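Local structure of aquaporin AqpM (Methanothermobacter marburgensis str. Marburg, 2F2B) at residues A65-A68 with S69-L73; V56-G59 with L60-F64; G78-N82 with P83-I87; M158-I161 with M162-V166. The protein forms a homotetrameric membrane channel that lets water move in both directions under osmotic drive and also passes some glycerol. All coordinates share one frame; numbering follows the deposited sequence.

Contact 1: A65-A68 with S69-L73; sequences AIAA and SIYAL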
ATOM      1  N   ALA A  65       2.462  11.431   2.388  1.00  8.69           N
ATOM      2  CA  ALA A  65       2.559  12.871   2.602  1.00  9.03           C
ATOM      3  C   ALA A  65       3.671  13.440   1.717  1.00  9.88           C
ATOM      4  O   ALA A  65       3.550  14.546   1.182  1.00  9.18           O
ATOM      5  CB  ALA A  65       2.838  13.174   4.075  1.00 10.67           C
ATOM      6  N   ILE A  66       4.750  12.676   1.559  1.00  8.85           N
ATOM      7  CA  ILE A  66       5.871  13.104   0.716  1.00 10.23           C
ATOM      8  C   ILE A  66       5.436  13.143  -0.751  1.00 10.35           C
ATOM      9  O   ILE A  66       5.730  14.102  -1.472  1.00 10.87           O
ATOM     10  CB  ILE A  66       7.089  12.152   0.889  1.00  9.70           C
ATOM     11  CG1 ILE A  66       7.739  12.402   2.256  1.00 10.25           C
ATOM     12  CG2 ILE A  66       8.110  12.373  -0.237  1.00 12.27           C
ATOM     13  CD1 ILE A  66       8.709  11.324   2.702  1.00 11.10           C
ATOM     14  N   ALA A  67       4.728  12.105  -1.191  1.00  8.86           N
ATOM     15  CA  ALA A  67       4.247  12.053  -2.569  1.00  8.82           C
ATOM     16  C   ALA A  67       3.319  13.238  -2.822  1.00  9.26           C
ATOM     17  O   ALA A  67       3.470  13.962  -3.813  1.00  9.95           O
ATOM     18  CB  ALA A  67       3.502  10.736  -2.826  1.00  8.20           C
ATOM     19  N   ALA A  68       2.369  13.448  -1.915  1.00  9.34           N
ATOM     20  CA  ALA A  68       1.429  14.562  -2.049  1.00 10.49           C
ATOM     21  C   ALA A  68       2.184  15.886  -2.175  1.00 11.84           C
ATOM     22  O   ALA A  68       1.876  16.717  -3.041  1.00 12.18           O
ATOM     23  CB  ALA A  68       0.496  14.604  -0.843  1.00 10.06           C
ATOM     24  N   SER A  69       3.181  16.075  -1.319  1.00 10.60           N
ATOM     25  CA  SER A  69       3.980  17.300  -1.332  1.00 11.45           C
ATOM     26  C   SER A  69       4.728  17.507  -2.648  1.00 10.61           C
ATOM     27  O   SER A  69       4.782  18.621  -3.169  1.00 10.92           O
ATOM     28  CB  SER A  69       4.974  17.296  -0.166  1.00 11.14           C
ATOM     29  OG  SER A  69       4.296  17.385   1.081  1.00 12.43           O
ATOM     30  N   ILE A  70       5.307  16.438  -3.182  1.00  9.89           N
ATOM     31  CA  ILE A  70       6.039  16.537  -4.437  1.00 10.83           C
ATOM     32  C   ILE A  70       5.113  16.893  -5.604  1.00 12.09           C
ATOM     33  O   ILE A  70       5.473  17.700  -6.468  1.00 11.95           O
ATOM     34  CB  ILE A  70       6.805  15.225  -4.733  1.00 10.14           C
ATOM     35  CG1 ILE A  70       7.921  15.045  -3.694  1.00 10.26           C
ATOM     36  CG2 ILE A  70       7.387  15.259  -6.149  1.00 11.08           C
ATOM     37  CD1 ILE A  70       8.667  13.721  -3.796  1.00 10.56           C
ATOM     38  N   TYR A  71       3.919  16.311  -5.641  1.00 12.18           N
ATOM     39  CA  TYR A  71       2.992  16.632  -6.724  1.00 12.41           C
ATOM     40  C   TYR A  71       2.454  18.050  -6.577  1.00 14.30           C
ATOM     41  O   TYR A  71       2.169  18.721  -7.569  1.00 15.28           O
ATOM     42  CB  TYR A  71       1.848  15.612  -6.766  1.00 12.56           C
ATOM     43  CG  TYR A  71       2.287  14.286  -7.349  1.00 11.57           C
ATOM     44  CD1 TYR A  71       2.623  14.173  -8.701  1.00 11.93           C
ATOM     45  CD2 TYR A  71       2.437  13.161  -6.539  1.00 11.48           C
ATOM     46  CE1 TYR A  71       3.103  12.971  -9.230  1.00 13.05           C
ATOM     47  CE2 TYR A  71       2.919  11.965  -7.050  1.00 10.09           C
ATOM     48  CZ  TYR A  71       3.254  11.872  -8.393  1.00 10.66           C
ATOM     49  OH  TYR A  71       3.769  10.698  -8.891  1.00 10.56           O
ATOM     50  N   ALA A  72       2.344  18.521  -5.342  1.00 13.15           N
ATOM     51  CA  ALA A  72       1.834  19.868  -5.102  1.00 15.00           C
ATOM     52  C   ALA A  72       2.899  20.955  -5.222  1.00 14.58           C
ATOM     53  O   ALA A  72       2.626  22.042  -5.734  1.00 15.31           O
ATOM     54  CB  ALA A  72       1.191  19.940  -3.711  1.00 14.57           C
ATOM     55  N   LEU A  73       4.111  20.652  -4.771  1.00 13.27           N
ATOM     56  CA  LEU A  73       5.184  21.644  -4.757  1.00 14.09           C
ATOM     57  C   LEU A  73       6.390  21.374  -5.641  1.00 14.91           C
ATOM     58  O   LEU A  73       7.263  22.239  -5.771  1.00 15.26           O
ATOM     59  CB  LEU A  73       5.656  21.828  -3.310  1.00 14.04           C
ATOM     60  CG  LEU A  73       4.542  21.987  -2.277  1.00 14.24           C
ATOM     61  CD1 LEU A  73       5.121  21.852  -0.880  1.00 13.92           C
ATOM     62  CD2 LEU A  73       3.839  23.333  -2.448  1.00 14.65           C
TER
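I66 and I70, one helical turn apart, lie side by side and point the same way, with CG2 of I66 3.8 Å from CD1 of I70. With CG1 beside the backbone N (chi1 -73°), the CG2 branch of I66 is left anti to that N and faces the next turn, where the extended chain of I70 ends. CG1 of I70 also rests on the carbonyl oxygen of I66, the same oxygen that accepts the peptide N-H of I70 at 2.9 Å.

S69 reaches back through its hydroxyl. This group lies beside its own backbone N and donates to O of A65 at 2.9 Å, while N of S69 reaches that oxygen at 3.0 Å from the opposite face of the carbonyl plane. This is the familiar way in which a serine inside a transmembrane helix, here 52-73, satisfies its hydroxyl on a backbone carbonyl one turn earlier. The two donors grip one buried oxygen.

Y71 leans over the preceding turn: its CD2 comes to 3.0 Å from O of A67, which approaches the ring obliquely, and CE2 lies 4.4 Å from CB of A67. The phenol OH is held farther off by O of G173 and N of I177. On the flank of small residues, A68 packs on T160 and A72 on I159, both of a neighbouring subunit, whereas I66 and I70 face helix 175-194 of their own chain.

Contact 2: V56-G59 with L60-F64; sequences VAIG and LAFGF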
ATOM      1  N   VAL A  56       5.143  -0.216   8.694  1.00  9.08           N
ATOM      2  CA  VAL A  56       4.823   0.143   7.311  1.00  9.24           C
ATOM      3  C   VAL A  56       3.735   1.222   7.313  1.00  9.24           C
ATOM      4  O   VAL A  56       3.666   2.049   6.398  1.00  9.04           O
ATOM      5  CB  VAL A  56       4.385  -1.091   6.465  1.00  9.15           C
ATOM      6  CG1 VAL A  56       2.985  -1.535   6.836  1.00  9.65           C
ATOM      7  CG2 VAL A  56       4.489  -0.757   4.974  1.00  9.18           C
ATOM      8  N   ALA A  57       2.891   1.230   8.346  1.00  8.75           N
ATOM      9  CA  ALA A  57       1.846   2.248   8.448  1.00  9.13           C
ATOM     10  C   ALA A  57       2.509   3.610   8.666  1.00  9.04           C
ATOM     11  O   ALA A  57       2.139   4.600   8.029  1.00  8.65           O
ATOM     12  CB  ALA A  57       0.893   1.925   9.607  1.00 10.33           C
ATOM     13  N   ILE A  58       3.489   3.668   9.567  1.00  7.62           N
ATOM     14  CA  ILE A  58       4.200   4.923   9.807  1.00  6.64           C
ATOM     15  C   ILE A  58       4.948   5.286   8.527  1.00  7.72           C
ATOM     16  O   ILE A  58       4.932   6.439   8.089  1.00  8.31           O
ATOM     17  CB  ILE A  58       5.202   4.790  10.987  1.00  7.89           C
ATOM     18  CG1 ILE A  58       4.420   4.635  12.298  1.00  8.47           C
ATOM     19  CG2 ILE A  58       6.130   6.010  11.036  1.00  8.24           C
ATOM     20  CD1 ILE A  58       5.261   4.161  13.479  1.00 10.87           C
ATOM     21  N   GLY A  59       5.591   4.294   7.918  1.00  7.80           N
ATOM     22  CA  GLY A  59       6.316   4.544   6.683  1.00  8.57           C
ATOM     23  C   GLY A  59       5.424   5.147   5.607  1.00  8.85           C
ATOM     24  O   GLY A  59       5.839   6.054   4.878  1.00  8.72           O
ATOM     25  N   LEU A  60       4.194   4.657   5.506  1.00  7.40           N
ATOM     26  CA  LEU A  60       3.265   5.168   4.502  1.00  8.30           C
ATOM     27  C   LEU A  60       2.696   6.534   4.871  1.00  9.71           C
ATOM     28  O   LEU A  60       2.367   7.326   3.989  1.00  9.10           O
ATOM     29  CB  LEU A  60       2.141   4.151   4.259  1.00  8.34           C
ATOM     30  CG  LEU A  60       2.634   2.861   3.585  1.00 11.16           C
ATOM     31  CD1 LEU A  60       1.552   1.791   3.635  1.00 12.65           C
ATOM     32  CD2 LEU A  60       3.034   3.161   2.136  1.00 12.55           C
ATOM     33  N   ALA A  61       2.563   6.819   6.165  1.00  7.88           N
ATOM     34  CA  ALA A  61       2.069   8.133   6.563  1.00  8.22           C
ATOM     35  C   ALA A  61       3.103   9.138   6.042  1.00  9.48           C
ATOM     36  O   ALA A  61       2.756  10.214   5.550  1.00  9.61           O
ATOM     37  CB  ALA A  61       1.941   8.224   8.088  1.00 10.30           C
ATOM     38  N   PHE A  62       4.377   8.766   6.138  1.00  8.52           N
ATOM     39  CA  PHE A  62       5.465   9.608   5.640  1.00  8.22           C
ATOM     40  C   PHE A  62       5.425   9.618   4.116  1.00  7.88           C
ATOM     41  O   PHE A  62       5.411  10.677   3.490  1.00  9.13           O
ATOM     42  CB  PHE A  62       6.823   9.044   6.069  1.00  9.36           C
ATOM     43  CG  PHE A  62       7.351   9.612   7.348  1.00 10.70           C
ATOM     44  CD1 PHE A  62       7.999  10.845   7.363  1.00 11.34           C
ATOM     45  CD2 PHE A  62       7.231   8.903   8.539  1.00  9.18           C
ATOM     46  CE1 PHE A  62       8.521  11.361   8.552  1.00 11.77           C
ATOM     47  CE2 PHE A  62       7.750   9.411   9.728  1.00 11.54           C
ATOM     48  CZ  PHE A  62       8.396  10.641   9.731  1.00 10.83           C
ATOM     49  N   GLY A  63       5.408   8.422   3.538  1.00  8.66           N
ATOM     50  CA  GLY A  63       5.421   8.268   2.091  1.00  9.05           C
ATOM     51  C   GLY A  63       4.312   8.945   1.311  1.00  9.51           C
ATOM     52  O   GLY A  63       4.575   9.568   0.278  1.00  9.26           O
ATOM     53  N   PHE A  64       3.074   8.813   1.778  1.00  8.03           N
ATOM     54  CA  PHE A  64       1.950   9.430   1.086  1.00  9.11           C
ATOM     55  C   PHE A  64       2.000  10.951   1.235  1.00  8.24           C
ATOM     56  O   PHE A  64       1.634  11.684   0.313  1.00  9.49           O
ATOM     57  CB  PHE A  64       0.611   8.890   1.617  1.00  7.72           C
ATOM     58  CG  PHE A  64       0.390   7.416   1.358  1.00  8.75           C
ATOM     59  CD1 PHE A  64       0.939   6.787   0.238  1.00  8.19           C
ATOM     60  CD2 PHE A  64      -0.422   6.670   2.208  1.00  8.55           C
ATOM     61  CE1 PHE A  64       0.676   5.435  -0.027  1.00  8.22           C
ATOM     62  CE2 PHE A  64      -0.692   5.325   1.956  1.00  9.03           C
ATOM     63  CZ  PHE A  64      -0.141   4.703   0.834  1.00  9.77           C
TER
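L60 packs back against V56, one turn earlier, and the two side chains run alongside each other in the same direction, with CD1 of L60 4.1 Å from CG2 of V56. The leucine does more than touch its neighbour's methyl. Its CG sits 3.1 Å from O of V56, so the branch point lies against the carbonyl that also receives the peptide N-H of L60 at 2.8 Å. With CG beside its own backbone N (chi1 -68°), L60 is folded back toward the earlier turn.

G59 contributes through its backbone alone. Its carbonyl oxygen accepts from N of G63 at 2.8 Å, and CB of F62 lies 3.4 Å from the same oxygen. G59 and G63, one turn apart, place no side chain at these two positions.

I58 and F62 form the other side-by-side pair. CG2 of I58 meets the phenyl ring at its edge and in its plane, 4.0 Å from CD2, and O of I58 is also near that edge.

Within the tetramer of this aquaporin, helix 52-73 runs between its own bundle and the subunit interfaces. I58 and F62 meet helix 4-33, L60 also touches A184, and L60 packs on F64 of another subunit while A61 packs on T189 of a different one. Between the side chains the chemistry is wholly apolar, and the polar groups joining the two segments are peptide groups paired along the helix; this implies cohesion by shape and dispersion in a buried setting.

Contact 3: G78-N82 with P83-I87; sequences GCHIN and PAVTI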
ATOM      1  N   GLY A  78      10.837  22.339  -6.313  1.00 15.64           N
ATOM      2  CA  GLY A  78      11.571  21.117  -6.585  1.00 17.18           C
ATOM      3  C   GLY A  78      11.265  20.146  -5.454  1.00 17.47           C
ATOM      4  O   GLY A  78      11.595  18.963  -5.519  1.00 17.96           O
ATOM      5  N   CYS A  79      10.623  20.676  -4.415  1.00 16.09           N
ATOM      6  CA  CYS A  79      10.227  19.924  -3.222  1.00 15.07           C
ATOM      7  C   CYS A  79      11.320  19.019  -2.652  1.00 15.25           C
ATOM      8  O   CYS A  79      11.167  17.796  -2.606  1.00 15.42           O
ATOM      9  CB  CYS A  79       8.964  19.098  -3.513  1.00 14.72           C
ATOM     10  SG  CYS A  79       8.125  18.474  -2.027  1.00 15.57           S
ATOM     11  N   HIS A  80      12.422  19.626  -2.215  1.00 13.20           N
ATOM     12  CA  HIS A  80      13.526  18.875  -1.623  1.00 13.18           C
ATOM     13  C   HIS A  80      13.118  18.410  -0.226  1.00 12.09           C
ATOM     14  O   HIS A  80      13.321  17.248   0.136  1.00 11.36           O
ATOM     15  CB  HIS A  80      14.776  19.753  -1.473  1.00 13.50           C
ATOM     16  CG  HIS A  80      15.331  20.272  -2.765  1.00 14.48           C
ATOM     17  ND1 HIS A  80      16.518  20.971  -2.827  1.00 14.47           N
ATOM     18  CD2 HIS A  80      14.854  20.224  -4.031  1.00 14.16           C
ATOM     19  CE1 HIS A  80      16.747  21.333  -4.077  1.00 14.82           C
ATOM     20  NE2 HIS A  80      15.755  20.893  -4.828  1.00 15.10           N
ATOM     21  N   ILE A  81      12.567  19.350   0.543  1.00 12.37           N
ATOM     22  CA  ILE A  81      12.109  19.153   1.924  1.00 11.68           C
ATOM     23  C   ILE A  81      13.013  18.249   2.755  1.00 12.62           C
ATOM     24  O   ILE A  81      12.556  17.536   3.657  1.00 11.50           O
ATOM     25  CB  ILE A  81      10.643  18.629   1.959  1.00 12.80           C
ATOM     26  CG1 ILE A  81      10.534  17.257   1.283  1.00 12.21           C
ATOM     27  CG2 ILE A  81       9.731  19.640   1.255  1.00 10.62           C
ATOM     28  CD1 ILE A  81       9.141  16.628   1.382  1.00 15.75           C
ATOM     29  N   ASN A  82      14.311  18.335   2.474  1.00 11.67           N
ATOM     30  CA  ASN A  82      15.319  17.517   3.139  1.00 10.80           C
ATOM     31  C   ASN A  82      16.703  18.131   2.884  1.00 10.60           C
ATOM     32  O   ASN A  82      17.162  18.172   1.748  1.00 11.19           O
ATOM     33  CB  ASN A  82      15.271  16.109   2.541  1.00 10.45           C
ATOM     34  CG  ASN A  82      16.201  15.139   3.232  1.00 10.45           C
ATOM     35  OD1 ASN A  82      17.180  15.535   3.866  1.00 11.19           O
ATOM     36  ND2 ASN A  82      15.903  13.850   3.098  1.00 10.75           N
ATOM     37  N   PRO A  83      17.380  18.613   3.937  1.00 11.70           N
ATOM     38  CA  PRO A  83      18.710  19.212   3.766  1.00 13.20           C
ATOM     39  C   PRO A  83      19.706  18.284   3.069  1.00 12.59           C
ATOM     40  O   PRO A  83      20.572  18.741   2.317  1.00 12.71           O
ATOM     41  CB  PRO A  83      19.128  19.537   5.200  1.00 12.80           C
ATOM     42  CG  PRO A  83      17.815  19.867   5.852  1.00 12.69           C
ATOM     43  CD  PRO A  83      16.903  18.778   5.323  1.00 11.53           C
ATOM     44  N   ALA A  84      19.587  16.981   3.319  1.00 11.70           N
ATOM     45  CA  ALA A  84      20.490  16.017   2.698  1.00 12.03           C
ATOM     46  C   ALA A  84      20.268  15.922   1.186  1.00 12.72           C
ATOM     47  O   ALA A  84      21.211  15.680   0.428  1.00 12.37           O
ATOM     48  CB  ALA A  84      20.321  14.643   3.346  1.00 11.26           C
ATOM     49  N   VAL A  85      19.026  16.106   0.745  1.00 11.88           N
ATOM     50  CA  VAL A  85      18.718  16.057  -0.682  1.00 12.81           C
ATOM     51  C   VAL A  85      19.260  17.319  -1.350  1.00 13.37           C
ATOM     52  O   VAL A  85      19.863  17.259  -2.423  1.00 13.79           O
ATOM     53  CB  VAL A  85      17.192  15.956  -0.926  1.00 14.32           C
ATOM     54  CG1 VAL A  85      16.878  16.150  -2.411  1.00 14.71           C
ATOM     55  CG2 VAL A  85      16.692  14.591  -0.456  1.00 14.63           C
ATOM     56  N   THR A  86      19.049  18.459  -0.702  1.00 13.24           N
ATOM     57  CA  THR A  86      19.530  19.738  -1.222  1.00 13.42           C
ATOM     58  C   THR A  86      21.050  19.681  -1.396  1.00 14.42           C
ATOM     59  O   THR A  86      21.581  20.078  -2.436  1.00 15.08           O
ATOM     60  CB  THR A  86      19.161  20.894  -0.262  1.00 14.08           C
ATOM     61  OG1 THR A  86      17.736  20.976  -0.141  1.00 12.10           O
ATOM     62  CG2 THR A  86      19.688  22.233  -0.788  1.00 12.12           C
ATOM     63  N   ILE A  87      21.744  19.174  -0.381  1.00 14.76           N
ATOM     64  CA  ILE A  87      23.200  19.062  -0.432  1.00 15.89           C
ATOM     65  C   ILE A  87      23.628  18.016  -1.463  1.00 16.42           C
ATOM     66  O   ILE A  87      24.610  18.206  -2.183  1.00 16.18           O
ATOM     67  CB  ILE A  87      23.770  18.719   0.968  1.00 15.73           C
ATOM     68  CG1 ILE A  87      23.557  19.916   1.904  1.00 16.31           C
ATOM     69  CG2 ILE A  87      25.254  18.366   0.874  1.00 17.37           C
ATOM     70  CD1 ILE A  87      23.919  19.660   3.352  1.00 16.57           C
TER
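P83 follows directly on N82 and opens helix 83-91; its ring nitrogen has no hydrogen to donate. The next residue, A84, supplies the first N-H of the helix, which goes to OD1 of N82 at 2.9 Å. This is an N-cap: the asparagine holds CG anti to its own N (chi1 -175°), and the donor sits above the plane of the amide, 37° out of it. N82, P83 and A84 make up the first NPA motif, the aquaporin signature in which the capping asparagine presents ND2 to the pore. Here ND2 donates to O of L198 and to a bound glycerol, probably from the crystallisation liquor.

V85 crosses N82 at about a right angle, its CG2 3.6 Å from CB of N82, and its N gives a weak bond to O of N82. T86 makes the straighter bond to that oxygen, from its N at 3.1 Å. Its OG1 meets ND1 of H80 at 2.9 Å, near the plane of the imidazole and at its edge, and is also bonded to NE2 of Q107, tying the loop to the helix.

Around this turn, P83 and A84 lie against P200 of the second NPA motif, and helices 83-91 and 200-214 meet at their N-terminal ends, as in aquaporins generally. Helix 100-122 flanks P83 and I87, and helix 224-243 flanks A84 and I87.

Contact 4: M158-I161 with M162-V166; sequences MITI and MGIAV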
ATOM      1  N   MET A 158      18.401   8.882  -2.061  1.00  9.93           N
ATOM      2  CA  MET A 158      19.033   9.781  -3.024  1.00 10.60           C
ATOM      3  C   MET A 158      19.284   9.176  -4.407  1.00 10.57           C
ATOM      4  O   MET A 158      19.091   9.851  -5.419  1.00 10.38           O
ATOM      5  CB  MET A 158      20.348  10.317  -2.452  1.00 11.06           C
ATOM      6  CG  MET A 158      20.931  11.506  -3.223  1.00 12.96           C
ATOM      7  SD  MET A 158      19.930  13.021  -3.083  1.00 16.61           S
ATOM      8  CE  MET A 158      19.940  13.586  -4.760  1.00 17.48           C
ATOM      9  N   ILE A 159      19.711   7.918  -4.468  1.00  9.68           N
ATOM     10  CA  ILE A 159      19.966   7.316  -5.774  1.00 10.82           C
ATOM     11  C   ILE A 159      18.648   7.163  -6.539  1.00 10.48           C
ATOM     12  O   ILE A 159      18.613   7.250  -7.767  1.00 10.45           O
ATOM     13  CB  ILE A 159      20.713   5.955  -5.651  1.00 11.47           C
ATOM     14  CG1 ILE A 159      21.434   5.654  -6.974  1.00 13.90           C
ATOM     15  CG2 ILE A 159      19.741   4.826  -5.303  1.00 12.80           C
ATOM     16  CD1 ILE A 159      22.401   4.486  -6.910  1.00 15.40           C
ATOM     17  N   THR A 160      17.553   6.972  -5.807  1.00 10.12           N
ATOM     18  CA  THR A 160      16.243   6.851  -6.433  1.00  8.32           C
ATOM     19  C   THR A 160      15.852   8.233  -6.966  1.00 10.16           C
ATOM     20  O   THR A 160      15.366   8.362  -8.089  1.00 10.34           O
ATOM     21  CB  THR A 160      15.187   6.355  -5.415  1.00  9.70           C
ATOM     22  OG1 THR A 160      15.572   5.059  -4.939  1.00  9.91           O
ATOM     23  CG2 THR A 160      13.805   6.259  -6.066  1.00 10.00           C
ATOM     24  N   ILE A 161      16.089   9.270  -6.165  1.00 10.10           N
ATOM     25  CA  ILE A 161      15.772  10.632  -6.584  1.00  9.81           C
ATOM     26  C   ILE A 161      16.548  10.977  -7.860  1.00 11.10           C
ATOM     27  O   ILE A 161      16.007  11.594  -8.774  1.00 10.51           O
ATOM     28  CB  ILE A 161      16.108  11.650  -5.458  1.00 10.25           C
ATOM     29  CG1 ILE A 161      15.056  11.539  -4.344  1.00 10.06           C
ATOM     30  CG2 ILE A 161      16.159  13.078  -6.020  1.00 10.17           C
ATOM     31  CD1 ILE A 161      15.371  12.363  -3.099  1.00 10.91           C
ATOM     32  N   MET A 162      17.807  10.558  -7.925  1.00 12.11           N
ATOM     33  CA  MET A 162      18.631  10.830  -9.104  1.00 13.75           C
ATOM     34  C   MET A 162      18.034  10.169 -10.346  1.00 13.97           C
ATOM     35  O   MET A 162      17.926  10.793 -11.405  1.00 14.79           O
ATOM     36  CB  MET A 162      20.056  10.303  -8.898  1.00 14.91           C
ATOM     37  CG  MET A 162      20.883  11.063  -7.869  1.00 15.19           C
ATOM     38  SD  MET A 162      21.174  12.792  -8.342  1.00 17.21           S
ATOM     39  CE  MET A 162      22.298  12.587  -9.734  1.00 19.86           C
ATOM     40  N   GLY A 163      17.639   8.908 -10.211  1.00 12.30           N
ATOM     41  CA  GLY A 163      17.088   8.188 -11.345  1.00 13.35           C
ATOM     42  C   GLY A 163      15.692   8.560 -11.807  1.00 14.48           C
ATOM     43  O   GLY A 163      15.419   8.560 -13.011  1.00 15.19           O
ATOM     44  N   ILE A 164      14.808   8.901 -10.871  1.00 13.42           N
ATOM     45  CA  ILE A 164      13.428   9.219 -11.226  1.00 13.04           C
ATOM     46  C   ILE A 164      13.050  10.705 -11.277  1.00 13.71           C
ATOM     47  O   ILE A 164      12.051  11.063 -11.895  1.00 14.69           O
ATOM     48  CB  ILE A 164      12.446   8.483 -10.269  1.00 14.34           C
ATOM     49  CG1 ILE A 164      11.059   8.378 -10.911  1.00 16.05           C
ATOM     50  CG2 ILE A 164      12.335   9.234  -8.944  1.00 13.48           C
ATOM     51  CD1 ILE A 164      11.036   7.589 -12.202  1.00 19.33           C
ATOM     52  N   ALA A 165      13.835  11.572 -10.644  1.00 14.58           N
ATOM     53  CA  ALA A 165      13.507  12.996 -10.650  1.00 15.69           C
ATOM     54  C   ALA A 165      14.549  13.888 -11.319  1.00 17.55           C
ATOM     55  O   ALA A 165      14.201  14.893 -11.942  1.00 20.02           O
ATOM     56  CB  ALA A 165      13.263  13.478  -9.223  1.00 15.37           C
ATOM     57  N   VAL A 166      15.821  13.524 -11.189  1.00 17.46           N
ATOM     58  CA  VAL A 166      16.909  14.316 -11.762  1.00 18.73           C
ATOM     59  C   VAL A 166      17.245  13.942 -13.202  1.00 20.05           C
ATOM     60  O   VAL A 166      17.341  14.814 -14.071  1.00 20.27           O
ATOM     61  CB  VAL A 166      18.191  14.186 -10.897  1.00 18.06           C
ATOM     62  CG1 VAL A 166      19.339  14.986 -11.518  1.00 19.07           C
ATOM     63  CG2 VAL A 166      17.911  14.685  -9.488  1.00 17.28           C
TER
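Bends at chi2 and chi3 in both M158 and M162 bring the terminal methyl of M158 to the sulfur of M162. M158 sets out with CG anti to its backbone N (chi1 -167°), whereas M162 starts with CG beside its own N, and the chains cross obliquely with CE of M158 3.9 Å from SD of M162. CG of M162 also lies 3.3 Å from O of M158, against the oxygen that accepts its peptide N-H.

I161 sends CG2 toward the end of the helix, where it lies 4.2 Å from CG2 of V166 and 4.3 Å from CB of A165. Between these residues the backbone widens. O of I161 accepts from N of A165 at 2.9 Å and also from N of V166 at 3.1 Å, the latter in the carbonyl plane, the former tilted from it. The second bond spans five residues and marks the pi-type turn in which helix 143-166 finishes.

T160 keeps its hydroxyl on O of L156, while its own carbonyl receives N of I164 at 2.9 Å. Helix 224-243 lies against the methionines, through A233 and A236 for M158 and Y240 for M162. I164 packs on Y71 of a neighbouring subunit. The flexible thioethers and branched aliphatic groups imply cohesion by dispersion, while the carbonyl of I161, by accepting twice, keeps the N-H groups of A165 and V166 paired in the wider turn.

Overall arrangement
Contacts 1 and 2 are buried and lie in series on helix 52-73; both are built from pairs one turn apart, but contact 1 adds a serine hydroxyl and a tyrosine to chemistry that is otherwise apolar. All six touching residues of contact 3 are buried too, and among touching residues only contact 4, on helix 143-166, includes an exposed one, A165 in its wider last turn. Contact 3 differs in kind: it is a loop-to-helix cap, rich in polar side-chain bonds, and no other subunit touches it. C79 packs on S69 and I70 of contact 1, and V85 on I161 and M158 of contact 4, so the loop and the helix it caps have neighbours on both helices. Contacts 1, 2 and 4 also face other subunits.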